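Local coordinates for adenylate kinase (Desulfovibrio gigas, PDB 2XB4), which probably catalyses the reversible transfer of the terminal phosphate of ATP to AMP, giving two ADP, and binds zinc in its LID domain, at residues A[124-129]-A[159-164]; A[133-138]-A[149-154]. All coordinates share one frame; numbering follows the deposited sequence.

How the interactions relate
Both contacts shape the metal-bearing LID of the kinase, their centres about 11 Å apart. Interaction 1 joins the two chain ends that lead into and out of this region; interaction 2 folds the intervening loop back on itself. The zinc ion ties them together: Cys129 of 124-129 completes the site formed by His135, Cys151 and Cys154, and Cys129 SG lies 3.5 Å from Cys154 SG. A second link is a probable backbone hydrogen bond, Arg127 N to Asn137 O, 3.1 Å. Away from the metal, Arg126 reaches the tartrate that also touches the P-loop residues Gly10 and Lys13. A second subunit touches both contacts.

Interaction 1 of 2, residues A[124-129]-A[159-164]. With ZN (zinc ion), chain B; SRT (S,R meso-tartaric acid), chain C.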
loop_
_atom_site.group_PDB
_atom_site.type_symbol
_atom_site.label_atom_id
_atom_site.label_comp_id
_atom_site.label_asym_id
_atom_site.label_seq_id
_atom_site.Cartn_x
_atom_site.Cartn_y
_atom_site.Cartn_z
ATOM N N MET A 124 12.301 -8.052 5.658
ATOM C CA MET A 124 12.084 -6.611 6.054
ATOM C C MET A 124 12.903 -5.704 5.161
ATOM O O MET A 124 12.533 -4.562 4.972
ATOM C CB MET A 124 12.517 -6.374 7.536
ATOM C CG MET A 124 11.643 -7.238 8.478
ATOM S SD MET A 124 11.882 -6.770 10.170
ATOM C CE MET A 124 11.224 -5.109 10.207
ATOM N N GLY A 125 13.965 -6.232 4.559
ATOM C CA GLY A 125 14.912 -5.411 3.743
ATOM C C GLY A 125 14.427 -5.143 2.317
ATOM O O GLY A 125 14.989 -4.282 1.576
ATOM N N ARG A 126 13.369 -5.815 1.885
ATOM C CA ARG A 126 12.876 -5.605 0.506
ATOM C C ARG A 126 12.418 -4.157 0.278
ATOM O O ARG A 126 11.696 -3.592 1.135
ATOM C CB ARG A 126 11.656 -6.493 0.263
ATOM C CG ARG A 126 11.901 -8.086 0.337
ATOM C CD ARG A 126 10.561 -8.840 0.463
ATOM N NE ARG A 126 10.818 -10.282 0.375
ATOM C CZ ARG A 126 9.968 -11.230 0.783
ATOM N NH1 ARG A 126 8.780 -10.870 1.277
ATOM N NH2 ARG A 126 10.302 -12.541 0.679
ATOM N N ARG A 127 12.740 -3.592 -0.868
ATOM C CA ARG A 127 12.318 -2.203 -1.241
ATOM C C ARG A 127 11.756 -2.324 -2.634
ATOM O O ARG A 127 12.349 -3.007 -3.462
ATOM C CB ARG A 127 13.490 -1.216 -1.243
ATOM C CG ARG A 127 14.001 -0.959 0.268
ATOM C CD ARG A 127 12.907 -0.261 1.162
ATOM N NE ARG A 127 13.391 0.007 2.530
ATOM C CZ ARG A 127 13.346 -0.847 3.564
ATOM N NH1 ARG A 127 12.875 -2.092 3.418
ATOM N NH2 ARG A 127 13.859 -0.462 4.741
ATOM N N ILE A 128 10.552 -1.752 -2.866
ATOM C CA ILE A 128 9.898 -1.930 -4.173
ATOM C C ILE A 128 10.106 -0.663 -4.972
ATOM O O ILE A 128 9.882 0.446 -4.470
ATOM C CB ILE A 128 8.373 -2.095 -3.995
ATOM C CG1 ILE A 128 8.042 -3.211 -3.022
ATOM C CG2 ILE A 128 7.680 -2.363 -5.393
ATOM C CD1 ILE A 128 9.013 -4.400 -3.100
ATOM N N CYS A 129 10.524 -0.819 -6.242
ATOM C CA CYS A 129 10.640 0.292 -7.154
ATOM C C CYS A 129 9.289 0.789 -7.669
ATOM O O CYS A 129 8.457 0.004 -8.179
ATOM C CB CYS A 129 11.536 -0.159 -8.339
ATOM S SG CYS A 129 11.730 1.105 -9.689
ATOM N N SER A 159 10.071 2.071 -2.050
ATOM C CA SER A 159 9.300 2.116 -0.808
ATOM C C SER A 159 9.255 0.777 -0.158
ATOM O O SER A 159 9.580 -0.236 -0.791
ATOM C CB SER A 159 7.921 2.661 -1.091
ATOM O OG SER A 159 7.258 1.786 -1.877
ATOM N N ALA A 160 8.839 0.748 1.111
ATOM C CA ALA A 160 8.683 -0.511 1.796
ATOM C C ALA A 160 7.228 -1.008 1.722
ATOM O O ALA A 160 6.317 -0.180 1.616
ATOM C CB ALA A 160 9.174 -0.377 3.245
ATOM N N ARG A 161 7.000 -2.322 1.803
ATOM C CA ARG A 161 5.594 -2.811 1.874
ATOM C C ARG A 161 5.257 -3.093 3.322
ATOM O O ARG A 161 6.039 -3.735 4.021
ATOM C CB ARG A 161 5.436 -4.133 1.109
ATOM C CG ARG A 161 5.907 -4.073 -0.367
ATOM C CD ARG A 161 5.530 -5.394 -1.118
ATOM N NE ARG A 161 6.123 -6.634 -0.511
ATOM C CZ ARG A 161 5.775 -7.879 -0.902
ATOM N NH1 ARG A 161 4.779 -8.051 -1.827
ATOM N NH2 ARG A 161 6.358 -8.947 -0.321
ATOM N N ALA A 162 4.066 -2.653 3.743
ATOM C CA ALA A 162 3.697 -2.810 5.137
ATOM C C ALA A 162 3.781 -4.297 5.602
ATOM O O ALA A 162 4.187 -4.558 6.734
ATOM C CB ALA A 162 2.289 -2.266 5.389
ATOM N N ASP A 163 3.354 -5.266 4.787
ATOM C CA ASP A 163 3.362 -6.679 5.244
ATOM C C ASP A 163 4.794 -7.197 5.470
ATOM O O ASP A 163 5.005 -8.102 6.309
ATOM C CB ASP A 163 2.742 -7.650 4.191
ATOM C CG ASP A 163 1.159 -7.599 4.152
ATOM O OD1 ASP A 163 0.503 -7.113 5.142
ATOM O OD2 ASP A 163 0.574 -8.047 3.115
ATOM N N ASP A 164 5.753 -6.676 4.701
ATOM C CA ASP A 164 7.169 -7.018 4.896
ATOM C C ASP A 164 7.737 -6.407 6.192
ATOM O O ASP A 164 8.736 -6.922 6.692
ATOM C CB ASP A 164 8.057 -6.521 3.793
ATOM C CG ASP A 164 7.829 -7.225 2.424
ATOM O OD1 ASP A 164 7.407 -8.412 2.353
ATOM O OD2 ASP A 164 8.137 -6.571 1.419
HETATM ZN ZN ZN B . 13.604 0.367 -10.829
HETATM O O1 SRT C . 11.526 -15.098 0.168
HETATM O O11 SRT C . 10.719 -15.873 -1.801
HETATM C C1 SRT C . 10.689 -15.704 -0.553
HETATM C C2 SRT C . 9.773 -16.444 0.322
HETATM O O2 SRT C . 9.055 -15.751 1.324
HETATM C C3 SRT C . 9.446 -17.848 -0.042
HETATM O O3 SRT C . 10.596 -18.269 0.737
HETATM C C4 SRT C . 8.229 -18.351 0.612
HETATM O O4 SRT C . 7.159 -18.178 0.006
HETATM O O41 SRT C . 8.345 -18.913 1.706
HETATM O O HOH W 1 9.219 -4.090 2.014
HETATM O O HOH W 2 7.532 1.797 -4.512
#
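Met124, at the end of helix 116-124, lays its CG against the carbonyl oxygen of Asp164, 3.4 Å away, and its CA-H points at the same oxygen. Arg126 follows with a chain extended from CG to NE, and its side chain crosses that of Asp164 at about a right angle. Arg126 NH1 donates to Asp164 OD1 at 3.0 Å, near the guanidinium plane but from above the carboxylate plane. Arg126 NH2 meets tartrate O1 at 2.9 Å. Arg161 grips the same carboxylate side-on: Arg161 NE bonds to Asp164 OD2 at 2.8 Å, nearly straight (172°), and NH2 to OD1, while NH1 bonds to Cys129 O of the second subunit. A water joins Arg126 O, Arg161 N and Asp164 OD2. Arg127 is bent at chi2 (-64°), which folds its guanidinium back so that NH1 donates to the carbonyls of Met124 and Arg126, with Ala160 CB over one face. Ile128 and Ser159 form an antiparallel hydrogen-bonded pair, Ile128 N 2.7 Å from Ser159 O and Ile128 O accepting from Ser159 N. Ile128 CG1 packs obliquely on Arg161 CG at 3.5 Å. Cys129 turns away and gives SG to the zinc ion at 2.3 Å. Asp164 thus bridges two arginines, Arg126 NH1 and Arg161 NH2 being 3.5 Å apart; its charge would partly offset theirs, with two bonds to Arg161, one to Arg126, and OD1 accepting from both. The network is consistent with orienting two arginines predicted to bind ATP and AMP respectively; tartrate, bonded also to Gly10 N and Lys13 N, lies at the predicted ATP site.

Interaction 2 of 2, residues A[133-138]-A[149-154]; sequences PNHPNN and DVCRVC. With ZN (zinc ion), chain B.
The His135 imidazole carries Val153 over one face and binds the zinc ion through ND1 at 2.0 Å. Val153 CG1 sits 3.6 Å above the His135 ring centroid, only 7° off the normal, a CH-pi contact, and the two side chains cross at about a right angle. Cys154 SG instead lies at the ring edge, near its plane, 3.5 Å from His135 ND1, whereas Cys151 SG approaches obliquely. Both sulfurs bind the zinc ion, Cys151 SG at 2.3 Å. They reach it by different rotations: SG of Cys151 is anti to its backbone N (chi1 179°), that of Cys154 sits between N and the carbonyl carbon (74°). Cys151 SG also accepts from the backbone N-H groups of Val153 and Cys154, which would help to stabilise the thiolate. His135 NE2 bonds to Thr15 OG1 of the second subunit, so the ring is held at both nitrogens. Farther out, the Asn137 and Arg152 side chains run antiparallel alongside each other, and Arg152 CD rests 3.3 Å from Pro136 O; a water connects that oxygen to Arg152 NH1. With Cys129, these ligands make a three-cysteine, one-histidine site in which Cys151 and Cys154 form a CxxC knuckle, the metal centre of a zinc-bearing adenylate kinase LID.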
loop_
_atom_site.group_PDB
_atom_site.type_symbol
_atom_site.label_atom_id
_atom_site.label_comp_id
_atom_site.label_asym_id
_atom_site.label_seq_id
_atom_site.Cartn_x
_atom_site.Cartn_y
_atom_site.Cartn_z
ATOM N N PRO A 133 7.918 -2.898 -10.447
ATOM C CA PRO A 133 8.033 -3.682 -9.185
ATOM C C PRO A 133 8.898 -4.956 -9.372
ATOM O O PRO A 133 9.292 -5.546 -8.395
ATOM C CB PRO A 133 6.555 -4.044 -8.878
ATOM C CG PRO A 133 5.885 -4.154 -10.285
ATOM C CD PRO A 133 6.585 -2.982 -11.062
ATOM N N ASN A 134 9.260 -5.294 -10.603
ATOM C CA ASN A 134 10.109 -6.486 -10.898
ATOM C C ASN A 134 11.544 -6.213 -10.459
ATOM O O ASN A 134 12.274 -7.197 -10.234
ATOM C CB ASN A 134 10.226 -6.845 -12.411
ATOM C CG ASN A 134 8.868 -7.249 -13.098
ATOM O OD1 ASN A 134 7.880 -7.587 -12.429
ATOM N ND2 ASN A 134 8.876 -7.269 -14.458
ATOM N N HIS A 135 11.964 -4.931 -10.348
ATOM C CA HIS A 135 13.435 -4.579 -10.122
ATOM C C HIS A 135 13.898 -4.962 -8.695
ATOM O O HIS A 135 13.479 -4.318 -7.776
ATOM C CB HIS A 135 13.675 -3.045 -10.305
ATOM C CG HIS A 135 13.493 -2.569 -11.734
ATOM N ND1 HIS A 135 13.454 -1.226 -12.070
ATOM C CD2 HIS A 135 13.413 -3.252 -12.904
ATOM C CE1 HIS A 135 13.276 -1.107 -13.384
ATOM N NE2 HIS A 135 13.271 -2.319 -13.912
ATOM N N PRO A 136 14.765 -5.993 -8.532
ATOM C CA PRO A 136 15.023 -6.434 -7.133
ATOM C C PRO A 136 15.912 -5.458 -6.356
ATOM O O PRO A 136 16.980 -5.050 -6.853
ATOM C CB PRO A 136 15.711 -7.837 -7.304
ATOM C CG PRO A 136 15.303 -8.321 -8.683
ATOM C CD PRO A 136 15.301 -6.953 -9.518
ATOM N N ASN A 137 15.473 -5.053 -5.164
ATOM C CA ASN A 137 16.266 -4.181 -4.271
ATOM C C ASN A 137 16.076 -4.712 -2.862
ATOM O O ASN A 137 14.946 -4.979 -2.468
ATOM C CB ASN A 137 15.786 -2.711 -4.268
ATOM C CG ASN A 137 16.083 -1.971 -5.649
ATOM O OD1 ASN A 137 15.263 -2.051 -6.622
ATOM N ND2 ASN A 137 17.174 -1.260 -5.728
ATOM N N ASN A 138 17.169 -4.817 -2.108
ATOM C CA ASN A 138 17.039 -5.319 -0.771
ATOM C C ASN A 138 18.198 -4.749 0.043
ATOM O O ASN A 138 19.367 -5.058 -0.247
ATOM C CB ASN A 138 17.035 -6.862 -0.731
ATOM C CG ASN A 138 16.536 -7.396 0.602
ATOM O OD1 ASN A 138 17.113 -7.045 1.693
ATOM N ND2 ASN A 138 15.468 -8.221 0.560
ATOM N N ASP A 149 19.103 5.798 -1.747
ATOM C CA ASP A 149 17.663 5.619 -1.515
ATOM C C ASP A 149 16.904 5.212 -2.752
ATOM O O ASP A 149 15.712 5.168 -2.675
ATOM C CB ASP A 149 17.026 6.920 -1.031
ATOM C CG ASP A 149 17.418 7.265 0.381
ATOM O OD1 ASP A 149 17.499 6.341 1.218
ATOM O OD2 ASP A 149 17.659 8.462 0.634
ATOM N N VAL A 150 17.573 4.984 -3.883
ATOM C CA VAL A 150 16.840 4.692 -5.145
ATOM C C VAL A 150 17.126 3.354 -5.774
ATOM O O VAL A 150 18.109 2.650 -5.446
ATOM C CB VAL A 150 16.990 5.848 -6.244
ATOM C CG1 VAL A 150 16.479 7.168 -5.665
ATOM C CG2 VAL A 150 18.448 6.038 -6.703
ATOM N N CYS A 151 16.233 2.979 -6.703
ATOM C CA CYS A 151 16.338 1.669 -7.365
ATOM C C CYS A 151 17.697 1.479 -8.044
ATOM O O CYS A 151 18.109 2.362 -8.795
ATOM C CB CYS A 151 15.199 1.545 -8.416
ATOM S SG CYS A 151 15.309 -0.047 -9.286
ATOM N N ARG A 152 18.392 0.349 -7.795
ATOM C CA ARG A 152 19.719 0.079 -8.367
ATOM C C ARG A 152 19.650 -0.249 -9.862
ATOM O O ARG A 152 20.675 -0.290 -10.534
ATOM C CB ARG A 152 20.338 -1.132 -7.654
ATOM C CG ARG A 152 19.464 -2.426 -7.904
ATOM C CD ARG A 152 19.972 -3.616 -7.118
ATOM N NE ARG A 152 21.422 -3.707 -7.222
ATOM C CZ ARG A 152 22.023 -4.361 -8.204
ATOM N NH1 ARG A 152 21.226 -4.954 -9.138
ATOM N NH2 ARG A 152 23.385 -4.409 -8.260
ATOM N N VAL A 153 18.452 -0.527 -10.383
ATOM C CA VAL A 153 18.299 -0.855 -11.826
ATOM C C VAL A 153 18.011 0.415 -12.603
ATOM O O VAL A 153 18.613 0.639 -13.643
ATOM C CB VAL A 153 17.083 -1.826 -12.065
ATOM C CG1 VAL A 153 16.942 -2.170 -13.583
ATOM C CG2 VAL A 153 17.238 -3.127 -11.290
ATOM N N CYS A 154 17.069 1.240 -12.134
ATOM C CA CYS A 154 16.597 2.355 -12.978
ATOM C C CYS A 154 16.597 3.720 -12.301
ATOM O O CYS A 154 16.292 4.729 -12.964
ATOM C CB CYS A 154 15.187 2.075 -13.546
ATOM S SG CYS A 154 13.893 2.255 -12.193
HETATM ZN ZN ZN B . 13.604 0.367 -10.829
HETATM O O HOH W 3 18.738 -5.866 -8.949
#